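Local coordinates for protein CRISPR-associated endonuclease Cas12b (PDB 5U31) that cleaves DNA targeted by a guide RNA, after recognising a protospacer adjacent motif, as the endonuclease of a CRISPR adaptive immune system, at residues Trp24-Glu29 and Val203-Leu208; Lys28-Gly33 and Arg219-Gln224; Tyr195-Met200 and Ala213-Asp218. The protein carries 3 engineered substitutions. All blocks are in the same frame, centred on the assembly; numbering follows the deposited sequence.

The long helix 17-45, near the start of the REC1 (Helical-1) domain, supplies the first segment of contacts 1 and 2, which share K28 and E29. From here the chain runs through about 170 residues, roughly half of them helical, before it comes back. In contact 3, 195-200 meets 213-218 and closes a short loop of only 12 intervening residues. That loop includes 203-208, which returns to helix 17-45 in contact 1, so contacts 1 and 3 cross. Contact 2 closes the widest loop, enclosing contact 3. Contacts 1 and 3 fasten the two helices to the irregular chain that joins helix 176-185 to helix 216-257, and contact 2 packs the helices on each other.

Contact 1 (Trp24-Glu29 and Val203-Leu208); sequences WKLHKE and VEWKPL
K25 comes first along the helix to touch the returning loop: bent at chi2 (67°), its chain slides past V203 in the opposite direction and brings CE to 3.7 Å from V203 CG2. L26, one residue on, meets W205 at the ring edge and near the ring plane, with L26 CD1 4.4 Å from W205 CH2. E29 lies one helical turn beyond K25. Its CG stands anti to the carbonyl carbon and a second bend at chi2 (-66°) brings the carboxylate alongside V203, with E29 OE2 3.7 Å from V203 CG2. A long, weak ion pair joins E29 OE2 to K25 NZ at 3.4 Å, while OE1 has its stronger partner in the hydroxyl of Y195. V203 works in two directions: CG2 faces K25 and E29, whereas CG1 sits 3.8 Å above the centre of the W205 ring, a CH-pi arrangement. Between the two residues the chain makes an inverse gamma turn centred on E204, with a weak bond from W205 N to V203 O. With L425 and A432 of the WED-II strands also against V203, the result is side-chain packing of a loop on a helix within REC1, at its border with the wedge domain.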
loop_
_atom_site.group_PDB
_atom_site.type_symbol
_atom_site.label_atom_id
_atom_site.label_comp_id
_atom_site.label_asym_id
_atom_site.label_seq_id
_atom_site.Cartn_x
_atom_site.Cartn_y
_atom_site.Cartn_z
ATOM N N TRP A 24 -29.140 -10.226 -15.826
ATOM C CA TRP A 24 -28.605 -9.002 -16.404
ATOM C C TRP A 24 -29.630 -7.881 -16.346
ATOM O O TRP A 24 -29.292 -6.740 -16.007
ATOM C CB TRP A 24 -28.149 -9.242 -17.842
ATOM C CG TRP A 24 -27.676 -7.989 -18.509
ATOM C CD1 TRP A 24 -28.256 -7.352 -19.566
ATOM C CD2 TRP A 24 -26.534 -7.203 -18.147
ATOM N NE1 TRP A 24 -27.539 -6.227 -19.895
ATOM C CE2 TRP A 24 -26.477 -6.113 -19.036
ATOM C CE3 TRP A 24 -25.549 -7.323 -17.162
ATOM C CZ2 TRP A 24 -25.476 -5.147 -18.968
ATOM C CZ3 TRP A 24 -24.559 -6.363 -17.095
ATOM C CH2 TRP A 24 -24.529 -5.289 -17.992
ATOM N N LYS A 25 -30.888 -8.185 -16.673
ATOM C CA LYS A 25 -31.934 -7.177 -16.567
ATOM C C LYS A 25 -32.067 -6.689 -15.133
ATOM O O LYS A 25 -32.200 -5.485 -14.886
ATOM C CB LYS A 25 -33.261 -7.744 -17.067
ATOM C CG LYS A 25 -34.419 -6.770 -16.993
ATOM C CD LYS A 25 -34.236 -5.619 -17.959
ATOM C CE LYS A 25 -35.455 -4.723 -17.967
ATOM N NZ LYS A 25 -35.275 -3.554 -18.866
ATOM N N LEU A 26 -32.015 -7.614 -14.172
ATOM C CA LEU A 26 -32.063 -7.230 -12.767
ATOM C C LEU A 26 -30.896 -6.325 -12.403
ATOM O O LEU A 26 -31.046 -5.417 -11.580
ATOM C CB LEU A 26 -32.068 -8.484 -11.895
ATOM C CG LEU A 26 -32.275 -8.304 -10.396
ATOM C CD1 LEU A 26 -33.606 -7.620 -10.135
ATOM C CD2 LEU A 26 -32.198 -9.651 -9.684
ATOM N N HIS A 27 -29.735 -6.544 -13.020
ATOM C CA HIS A 27 -28.587 -5.685 -12.762
ATOM C C HIS A 27 -28.829 -4.265 -13.266
ATOM O O HIS A 27 -28.525 -3.294 -12.564
ATOM C CB HIS A 27 -27.339 -6.286 -13.402
ATOM C CG HIS A 27 -26.143 -5.388 -13.351
ATOM N ND1 HIS A 27 -25.338 -5.285 -12.237
ATOM C CD2 HIS A 27 -25.622 -4.543 -14.272
ATOM C CE1 HIS A 27 -24.369 -4.420 -12.478
ATOM N NE2 HIS A 27 -24.519 -3.954 -13.705
ATOM N N LYS A 28 -29.372 -4.123 -14.480
ATOM C CA LYS A 28 -29.671 -2.790 -14.999
ATOM C C LYS A 28 -30.759 -2.099 -14.191
ATOM O O LYS A 28 -30.748 -0.869 -14.066
ATOM C CB LYS A 28 -30.101 -2.863 -16.463
ATOM C CG LYS A 28 -29.105 -3.516 -17.395
ATOM C CD LYS A 28 -29.467 -3.233 -18.849
ATOM C CE LYS A 28 -30.941 -3.490 -19.135
ATOM N NZ LYS A 28 -31.345 -2.963 -20.473
ATOM N N GLU A 29 -31.707 -2.868 -13.650
ATOM C CA GLU A 29 -32.796 -2.287 -12.875
ATOM C C GLU A 29 -32.294 -1.726 -11.554
ATOM O O GLU A 29 -32.632 -0.597 -11.178
ATOM C CB GLU A 29 -33.882 -3.336 -12.630
ATOM C CG GLU A 29 -34.682 -3.732 -13.859
ATOM C CD GLU A 29 -35.510 -2.592 -14.393
ATOM O OE1 GLU A 29 -36.026 -1.819 -13.574
ATOM O OE2 GLU A 29 -35.637 -2.459 -15.627
ATOM N N VAL A 203 -40.197 -4.083 -16.326
ATOM C CA VAL A 203 -40.306 -5.448 -15.826
ATOM C C VAL A 203 -41.717 -5.677 -15.304
ATOM O O VAL A 203 -42.253 -4.858 -14.550
ATOM C CB VAL A 203 -39.258 -5.705 -14.730
ATOM C CG1 VAL A 203 -39.374 -7.120 -14.208
ATOM C CG2 VAL A 203 -37.853 -5.448 -15.261
ATOM N N GLU A 204 -42.326 -6.793 -15.707
ATOM C CA GLU A 204 -43.646 -7.180 -15.205
ATOM C C GLU A 204 -43.467 -7.820 -13.832
ATOM O O GLU A 204 -43.380 -9.040 -13.678
ATOM C CB GLU A 204 -44.345 -8.121 -16.177
ATOM C CG GLU A 204 -44.598 -7.513 -17.538
ATOM C CD GLU A 204 -45.249 -8.487 -18.498
ATOM O OE1 GLU A 204 -45.513 -9.640 -18.091
ATOM O OE2 GLU A 204 -45.496 -8.097 -19.658
ATOM N N TRP A 205 -43.402 -6.969 -12.814
ATOM C CA TRP A 205 -43.205 -7.457 -11.462
ATOM C C TRP A 205 -44.452 -8.189 -10.976
ATOM O O TRP A 205 -45.557 -8.009 -11.497
ATOM C CB TRP A 205 -42.878 -6.305 -10.510
ATOM C CG TRP A 205 -41.707 -5.447 -10.917
ATOM C CD1 TRP A 205 -41.755 -4.248 -11.567
ATOM C CD2 TRP A 205 -40.322 -5.718 -10.680
ATOM N NE1 TRP A 205 -40.485 -3.757 -11.754
ATOM C CE2 TRP A 205 -39.587 -4.643 -11.219
ATOM C CE3 TRP A 205 -39.632 -6.768 -10.070
ATOM C CZ2 TRP A 205 -38.196 -4.589 -11.167
ATOM C CZ3 TRP A 205 -38.253 -6.712 -10.015
ATOM C CH2 TRP A 205 -37.549 -5.629 -10.560
ATOM N N LYS A 206 -44.259 -9.037 -9.971
ATOM C CA LYS A 206 -45.392 -9.650 -9.295
ATOM C C LYS A 206 -46.325 -8.554 -8.784
ATOM O O LYS A 206 -45.855 -7.525 -8.281
ATOM C CB LYS A 206 -44.908 -10.530 -8.139
ATOM C CG LYS A 206 -46.010 -11.085 -7.243
ATOM C CD LYS A 206 -45.449 -11.702 -5.966
ATOM C CE LYS A 206 -46.566 -12.169 -5.040
ATOM N NZ LYS A 206 -46.048 -12.658 -3.731
ATOM N N PRO A 207 -47.642 -8.718 -8.924
ATOM C CA PRO A 207 -48.565 -7.658 -8.505
ATOM C C PRO A 207 -48.437 -7.352 -7.022
ATOM O O PRO A 207 -48.140 -8.226 -6.206
ATOM C CB PRO A 207 -49.944 -8.237 -8.835
ATOM C CG PRO A 207 -49.684 -9.243 -9.895
ATOM C CD PRO A 207 -48.350 -9.839 -9.562
ATOM N N LEU A 208 -48.666 -6.090 -6.680
ATOM C CA LEU A 208 -48.556 -5.661 -5.295
ATOM C C LEU A 208 -49.703 -6.230 -4.463
ATOM O O LEU A 208 -50.857 -6.244 -4.896
ATOM C CB LEU A 208 -48.542 -4.135 -5.220
ATOM C CG LEU A 208 -47.337 -3.424 -5.847
ATOM C CD1 LEU A 208 -47.533 -1.918 -5.866
ATOM C CD2 LEU A 208 -46.060 -3.771 -5.107
#

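Contact 2 (Lys28-Gly33 and Arg219-Gln224). With nucleotides of chain D.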
loop_
_atom_site.group_PDB
_atom_site.type_symbol
_atom_site.label_atom_id
_atom_site.label_comp_id
_atom_site.label_asym_id
_atom_site.label_seq_id
_atom_site.Cartn_x
_atom_site.Cartn_y
_atom_site.Cartn_z
ATOM N N LYS A 28 -29.372 -4.123 -14.480
ATOM C CA LYS A 28 -29.671 -2.790 -14.999
ATOM C C LYS A 28 -30.759 -2.099 -14.191
ATOM O O LYS A 28 -30.748 -0.869 -14.066
ATOM C CB LYS A 28 -30.101 -2.863 -16.463
ATOM C CG LYS A 28 -29.105 -3.516 -17.395
ATOM C CD LYS A 28 -29.467 -3.233 -18.849
ATOM C CE LYS A 28 -30.941 -3.490 -19.135
ATOM N NZ LYS A 28 -31.345 -2.963 -20.473
ATOM N N GLU A 29 -31.707 -2.868 -13.650
ATOM C CA GLU A 29 -32.796 -2.287 -12.875
ATOM C C GLU A 29 -32.294 -1.726 -11.554
ATOM O O GLU A 29 -32.632 -0.597 -11.178
ATOM C CB GLU A 29 -33.882 -3.336 -12.630
ATOM C CG GLU A 29 -34.682 -3.732 -13.859
ATOM C CD GLU A 29 -35.510 -2.592 -14.393
ATOM O OE1 GLU A 29 -36.026 -1.819 -13.574
ATOM O OE2 GLU A 29 -35.637 -2.459 -15.627
ATOM N N VAL A 30 -31.497 -2.507 -10.826
ATOM C CA VAL A 30 -31.018 -2.055 -9.526
ATOM C C VAL A 30 -30.090 -0.859 -9.685
ATOM O O VAL A 30 -30.083 0.055 -8.853
ATOM C CB VAL A 30 -30.339 -3.214 -8.774
ATOM C CG1 VAL A 30 -29.735 -2.717 -7.479
ATOM C CG2 VAL A 30 -31.353 -4.304 -8.480
ATOM N N ASN A 31 -29.310 -0.828 -10.763
ATOM C CA ASN A 31 -28.488 0.348 -11.021
ATOM C C ASN A 31 -29.350 1.555 -11.362
ATOM O O ASN A 31 -29.091 2.664 -10.881
ATOM C CB ASN A 31 -27.491 0.064 -12.138
ATOM C CG ASN A 31 -26.309 -0.740 -11.661
ATOM O OD1 ASN A 31 -25.362 -0.193 -11.103
ATOM N ND2 ASN A 31 -26.361 -2.052 -11.871
ATOM N N ALA A 32 -30.380 1.365 -12.189
ATOM C CA ALA A 32 -31.269 2.478 -12.504
ATOM C C ALA A 32 -31.984 2.966 -11.256
ATOM O O ALA A 32 -32.122 4.176 -11.042
ATOM C CB ALA A 32 -32.277 2.066 -13.570
ATOM N N GLY A 33 -32.428 2.034 -10.412
ATOM C CA GLY A 33 -33.116 2.423 -9.193
ATOM C C GLY A 33 -32.225 3.216 -8.259
ATOM O O GLY A 33 -32.629 4.248 -7.721
ATOM N N ARG A 219 -36.219 -1.561 -1.733
ATOM C CA ARG A 219 -35.576 -1.338 -0.447
ATOM C C ARG A 219 -34.072 -1.544 -0.540
ATOM O O ARG A 219 -33.310 -0.857 0.150
ATOM C CB ARG A 219 -36.200 -2.248 0.607
ATOM C CG ARG A 219 -37.646 -1.884 0.893
ATOM C CD ARG A 219 -38.043 -2.197 2.319
ATOM N NE ARG A 219 -39.020 -1.239 2.831
ATOM C CZ ARG A 219 -40.321 -1.290 2.572
ATOM N NH1 ARG A 219 -40.806 -2.254 1.801
ATOM N NH2 ARG A 219 -41.138 -0.383 3.082
ATOM N N ASP A 220 -33.630 -2.467 -1.398
ATOM C CA ASP A 220 -32.208 -2.600 -1.695
ATOM C C ASP A 220 -31.682 -1.358 -2.406
ATOM O O ASP A 220 -30.678 -0.766 -1.992
ATOM C CB ASP A 220 -31.979 -3.854 -2.540
ATOM C CG ASP A 220 -30.530 -4.032 -2.963
ATOM O OD1 ASP A 220 -29.628 -3.464 -2.308
ATOM O OD2 ASP A 220 -30.295 -4.750 -3.958
HETATM N N MSE A 221 -32.356 -0.943 -3.471
HETATM C CA MSE A 221 -31.953 0.237 -4.221
HETATM C C MSE A 221 -31.809 1.474 -3.345
HETATM O O MSE A 221 -30.868 2.240 -3.504
HETATM C CB MSE A 221 -32.959 0.519 -5.323
HETATM C CG MSE A 221 -33.062 -0.571 -6.342
HETATM SE SE MSE A 221 -34.705 -0.354 -7.331
HETATM C CE MSE A 221 -34.560 -1.891 -8.511
ATOM N N PHE A 222 -32.747 1.663 -2.418
ATOM C CA PHE A 222 -32.745 2.885 -1.624
ATOM C C PHE A 222 -31.604 2.891 -0.615
ATOM O O PHE A 222 -30.940 3.919 -0.433
ATOM C CB PHE A 222 -34.089 3.055 -0.925
ATOM C CG PHE A 222 -34.293 4.418 -0.343
ATOM C CD1 PHE A 222 -34.377 5.532 -1.162
ATOM C CD2 PHE A 222 -34.404 4.586 1.023
ATOM C CE1 PHE A 222 -34.563 6.786 -0.629
ATOM C CE2 PHE A 222 -34.593 5.843 1.565
ATOM C CZ PHE A 222 -34.673 6.943 0.737
ATOM N N GLN A 223 -31.350 1.758 0.047
ATOM C CA GLN A 223 -30.231 1.706 0.982
ATOM C C GLN A 223 -28.911 1.999 0.284
ATOM O O GLN A 223 -28.081 2.755 0.801
ATOM C CB GLN A 223 -30.165 0.349 1.676
ATOM C CG GLN A 223 -29.007 0.262 2.652
ATOM C CD GLN A 223 -28.926 -1.058 3.379
ATOM O OE1 GLN A 223 -29.899 -1.812 3.443
ATOM N NE2 GLN A 223 -27.750 -1.352 3.930
ATOM N N GLN A 224 -28.698 1.420 -0.899
ATOM C CA GLN A 224 -27.433 1.615 -1.593
ATOM C C GLN A 224 -27.258 3.048 -2.074
ATOM O O GLN A 224 -26.125 3.467 -2.337
ATOM C CB GLN A 224 -27.316 0.632 -2.758
ATOM C CG GLN A 224 -27.101 -0.802 -2.296
ATOM C CD GLN A 224 -26.690 -1.737 -3.414
ATOM O OE1 GLN A 224 -25.576 -1.655 -3.930
ATOM N NE2 GLN A 224 -27.586 -2.642 -3.788
ATOM P P DG D 5 -44.493 -2.437 1.936
ATOM O OP1 DG D 5 -45.149 -1.497 1.000
ATOM O OP2 DG D 5 -43.032 -2.653 1.867
ATOM O "O5'" DG D 5 -44.812 -1.934 3.405
ATOM C "C5'" DG D 5 -46.114 -1.561 3.742
ATOM C "C4'" DG D 5 -46.182 -1.215 5.205
ATOM O "O4'" DG D 5 -45.609 -2.298 5.979
ATOM C "C3'" DG D 5 -45.421 0.039 5.605
ATOM O "O3'" DG D 5 -46.175 0.724 6.569
ATOM C "C2'" DG D 5 -44.119 -0.516 6.187
ATOM C "C1'" DG D 5 -44.599 -1.807 6.825
ATOM N N9 DG D 5 -43.568 -2.840 6.932
ATOM C C8 DG D 5 -42.681 -3.227 5.959
ATOM N N7 DG D 5 -41.882 -4.186 6.339
ATOM C C5 DG D 5 -42.270 -4.459 7.641
ATOM C C6 DG D 5 -41.764 -5.406 8.561
ATOM O O6 DG D 5 -40.841 -6.224 8.400
ATOM N N1 DG D 5 -42.441 -5.354 9.775
ATOM C C2 DG D 5 -43.473 -4.499 10.063
ATOM N N2 DG D 5 -43.999 -4.597 11.292
ATOM N N3 DG D 5 -43.955 -3.607 9.210
ATOM C C4 DG D 5 -43.307 -3.643 8.023
#
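M221, a selenomethionine, lies across V30 and G33 where helices 17-45 and 216-257 pack face to face within REC1. The axes of segments 28-33 and 219-224 come within 8.9 Å at a crossing angle of -48°, a value familiar from ridges-into-grooves packing. The M221 side chain starts with CG anti to its carbonyl carbon and runs extended from there (chi2 163°), which carries it over the backbone of the other helix. M221 SE rests 3.7 Å from G33 CA; because G33 has no side chain, the two backbones approach to 5.6 Å between G33 CA and M221 CA. The methyl group goes on to V30, with M221 CE 4.0 Å from V30 CG2, and also comes near the carbonyl oxygen of E29. V30 uses its other branch on the preceding residue of the second helix, D220, crossing it at about a right angle with V30 CG1 4.1 Å from D220 OD2. That oxygen is engaged by the backbone N of R394. On the same helix, Q223 bonds a phosphate of the bound DNA. Beside V30, the Q224 amide gives one hydrogen bond to W392 O and another to D220: Q224 NE2 lies 2.7 Å from D220 OD1, on its syn side but 32° out of the carboxylate plane.

Contact 3 (Tyr195-Met200 and Ala213-Asp218). With nucleotides of chain D.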
loop_
_atom_site.group_PDB
_atom_site.type_symbol
_atom_site.label_atom_id
_atom_site.label_comp_id
_atom_site.label_asym_id
_atom_site.label_seq_id
_atom_site.Cartn_x
_atom_site.Cartn_y
_atom_site.Cartn_z
ATOM N N TYR A 195 -39.585 2.846 -7.463
ATOM C CA TYR A 195 -38.978 2.583 -8.764
ATOM C C TYR A 195 -39.643 1.412 -9.477
ATOM O O TYR A 195 -39.957 1.497 -10.669
ATOM C CB TYR A 195 -37.481 2.319 -8.615
ATOM C CG TYR A 195 -36.859 1.911 -9.930
ATOM C CD1 TYR A 195 -36.733 0.571 -10.277
ATOM C CD2 TYR A 195 -36.439 2.865 -10.845
ATOM C CE1 TYR A 195 -36.195 0.200 -11.484
ATOM C CE2 TYR A 195 -35.894 2.498 -12.057
ATOM C CZ TYR A 195 -35.774 1.163 -12.371
ATOM O OH TYR A 195 -35.232 0.788 -13.578
ATOM N N THR A 196 -39.838 0.294 -8.773
ATOM C CA THR A 196 -40.448 -0.860 -9.425
ATOM C C THR A 196 -41.873 -0.560 -9.859
ATOM O O THR A 196 -42.315 -1.042 -10.907
ATOM C CB THR A 196 -40.421 -2.088 -8.512
ATOM O OG1 THR A 196 -41.035 -1.779 -7.256
ATOM C CG2 THR A 196 -38.995 -2.551 -8.284
ATOM N N ASP A 197 -42.595 0.248 -9.092
ATOM C CA ASP A 197 -43.973 0.596 -9.429
ATOM C C ASP A 197 -44.033 1.977 -10.080
ATOM O O ASP A 197 -44.720 2.884 -9.624
ATOM C CB ASP A 197 -44.851 0.525 -8.183
ATOM C CG ASP A 197 -46.322 0.634 -8.503
ATOM O OD1 ASP A 197 -46.895 1.721 -8.295
ATOM O OD2 ASP A 197 -46.899 -0.361 -8.989
ATOM N N SER A 198 -43.296 2.127 -11.179
ATOM C CA SER A 198 -43.208 3.410 -11.860
ATOM C C SER A 198 -42.858 3.181 -13.321
ATOM O O SER A 198 -42.322 2.136 -13.689
ATOM C CB SER A 198 -42.163 4.320 -11.209
ATOM O OG SER A 198 -40.856 3.887 -11.546
ATOM N N GLU A 199 -43.139 4.190 -14.150
ATOM C CA GLU A 199 -42.910 4.063 -15.585
ATOM C C GLU A 199 -41.448 3.833 -15.945
ATOM O O GLU A 199 -41.157 3.563 -17.114
ATOM C CB GLU A 199 -43.406 5.306 -16.324
ATOM C CG GLU A 199 -44.916 5.451 -16.411
ATOM C CD GLU A 199 -45.332 6.657 -17.240
ATOM O OE1 GLU A 199 -44.444 7.433 -17.658
ATOM O OE2 GLU A 199 -46.546 6.829 -17.477
HETATM N N MSE A 200 -40.530 3.929 -14.988
HETATM C CA MSE A 200 -39.105 3.764 -15.265
HETATM C C MSE A 200 -38.699 2.338 -15.606
HETATM O O MSE A 200 -37.746 2.125 -16.357
HETATM C CB MSE A 200 -38.287 4.234 -14.067
HETATM C CG MSE A 200 -37.815 5.664 -14.158
HETATM SE SE MSE A 200 -37.261 6.318 -12.415
HETATM C CE MSE A 200 -38.953 7.080 -11.825
ATOM N N ALA A 213 -46.887 -0.998 -1.245
ATOM C CA ALA A 213 -46.458 -0.103 -2.310
ATOM C C ALA A 213 -45.008 -0.283 -2.708
ATOM O O ALA A 213 -44.648 0.109 -3.826
ATOM C CB ALA A 213 -46.680 1.363 -1.913
ATOM N N VAL A 214 -44.174 -0.875 -1.856
ATOM C CA VAL A 214 -42.737 -0.981 -2.070
ATOM C C VAL A 214 -42.353 -2.453 -2.152
ATOM O O VAL A 214 -42.824 -3.271 -1.354
ATOM C CB VAL A 214 -41.957 -0.275 -0.941
ATOM C CG1 VAL A 214 -40.466 -0.447 -1.129
ATOM C CG2 VAL A 214 -42.318 1.193 -0.882
ATOM N N ARG A 215 -41.503 -2.788 -3.116
ATOM C CA ARG A 215 -40.959 -4.129 -3.259
ATOM C C ARG A 215 -39.563 -4.202 -2.652
ATOM O O ARG A 215 -38.864 -3.194 -2.529
ATOM C CB ARG A 215 -40.908 -4.541 -4.731
ATOM C CG ARG A 215 -42.263 -4.675 -5.375
ATOM C CD ARG A 215 -42.135 -5.091 -6.818
ATOM N NE ARG A 215 -43.429 -5.422 -7.404
ATOM C CZ ARG A 215 -44.259 -4.529 -7.928
ATOM N NH1 ARG A 215 -43.934 -3.245 -7.941
ATOM N NH2 ARG A 215 -45.415 -4.921 -8.440
ATOM N N THR A 216 -39.161 -5.423 -2.276
ATOM C CA THR A 216 -37.844 -5.611 -1.672
ATOM C C THR A 216 -36.736 -5.090 -2.574
ATOM O O THR A 216 -35.695 -4.640 -2.082
ATOM C CB THR A 216 -37.600 -7.087 -1.349
ATOM O OG1 THR A 216 -37.547 -7.845 -2.563
ATOM C CG2 THR A 216 -38.703 -7.631 -0.472
ATOM N N TRP A 217 -36.939 -5.142 -3.891
ATOM C CA TRP A 217 -35.948 -4.600 -4.811
ATOM C C TRP A 217 -35.761 -3.106 -4.585
ATOM O O TRP A 217 -34.633 -2.602 -4.623
ATOM C CB TRP A 217 -36.363 -4.888 -6.254
ATOM C CG TRP A 217 -36.858 -6.291 -6.466
ATOM C CD1 TRP A 217 -38.158 -6.696 -6.557
ATOM C CD2 TRP A 217 -36.062 -7.475 -6.593
ATOM N NE1 TRP A 217 -38.220 -8.055 -6.740
ATOM C CE2 TRP A 217 -36.947 -8.557 -6.767
ATOM C CE3 TRP A 217 -34.686 -7.725 -6.579
ATOM C CZ2 TRP A 217 -36.501 -9.867 -6.930
ATOM C CZ3 TRP A 217 -34.245 -9.025 -6.739
ATOM C CH2 TRP A 217 -35.149 -10.079 -6.913
ATOM N N ASP A 218 -36.857 -2.384 -4.323
ATOM C CA ASP A 218 -36.762 -0.953 -4.035
ATOM C C ASP A 218 -36.026 -0.693 -2.726
ATOM O O ASP A 218 -35.309 0.306 -2.595
ATOM C CB ASP A 218 -38.151 -0.323 -3.967
ATOM C CG ASP A 218 -38.987 -0.611 -5.183
ATOM O OD1 ASP A 218 -39.899 -1.458 -5.092
ATOM O OD2 ASP A 218 -38.736 0.015 -6.229
ATOM P P DG D 5 -44.493 -2.437 1.936
ATOM O OP1 DG D 5 -45.149 -1.497 1.000
ATOM O OP2 DG D 5 -43.032 -2.653 1.867
ATOM O "O5'" DG D 5 -44.812 -1.934 3.405
ATOM C "C5'" DG D 5 -46.114 -1.561 3.742
ATOM C "C4'" DG D 5 -46.182 -1.215 5.205
ATOM O "O4'" DG D 5 -45.609 -2.298 5.979
ATOM C "C3'" DG D 5 -45.421 0.039 5.605
ATOM O "O3'" DG D 5 -46.175 0.724 6.569
ATOM C "C2'" DG D 5 -44.119 -0.516 6.187
ATOM C "C1'" DG D 5 -44.599 -1.807 6.825
ATOM N N9 DG D 5 -43.568 -2.840 6.932
ATOM C C8 DG D 5 -42.681 -3.227 5.959
ATOM N N7 DG D 5 -41.882 -4.186 6.339
ATOM C C5 DG D 5 -42.270 -4.459 7.641
ATOM C C6 DG D 5 -41.764 -5.406 8.561
ATOM O O6 DG D 5 -40.841 -6.224 8.400
ATOM N N1 DG D 5 -42.441 -5.354 9.775
ATOM C C2 DG D 5 -43.473 -4.499 10.063
ATOM N N2 DG D 5 -43.999 -4.597 11.292
ATOM N N3 DG D 5 -43.955 -3.607 9.210
ATOM C C4 DG D 5 -43.307 -3.643 8.023
#
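D218 OD1 is gripped from two sides, by the hydroxyl of T196 and by the backbone N of R215, at the N terminus of helix 216-257. R215 is the N-cap residue, and its N-H to D218 OD1, 2.9 Å and on the anti lone pair, is the bond from the N-cap amide to the third-residue side chain that is also found in capping boxes. The same carboxylate holds the loop: T196 N donates to the syn lone pair of D218 OD2, 2.8 Å away at 167°, while T196 OG1 donates to D218 OD1. The T196 side chain crosses D218 obliquely with OG1 placed between its backbone N and carbonyl carbon (chi1 55°), where the hydroxyl faces the carboxylate and also the guanidinium of R215.

R215 reaches it with an extended chain. T196 OG1 lies at the guanidinium edge, in plane, and takes a weak hydrogen bond of 3.3 Å from R215 NH1; R215 NH2 bonds K206 O more firmly. D197 comes up to the same edge, with D197 CB 3.9 Å from R215 NH1, but its carboxylate stays beyond salt-bridge distance. The T196 methyl packs on W217, with T196 CG2 4.1 Å from W217 CB; the W217 indole is anchored through NE1 to E434.

Just before the helix, two successive amides converge on one oxygen of the bound DNA. A213 N and V214 N lie 2.9 and 3.1 Å from OP1 of DG5 of chain D, so the backbone leading into the cap forms part of a phosphate-binding site. The opposing loop is tied within itself as well, since S198 OG donates to Y195 O over 2.7 Å, the hydroxyl lying 32° out of the carbonyl plane.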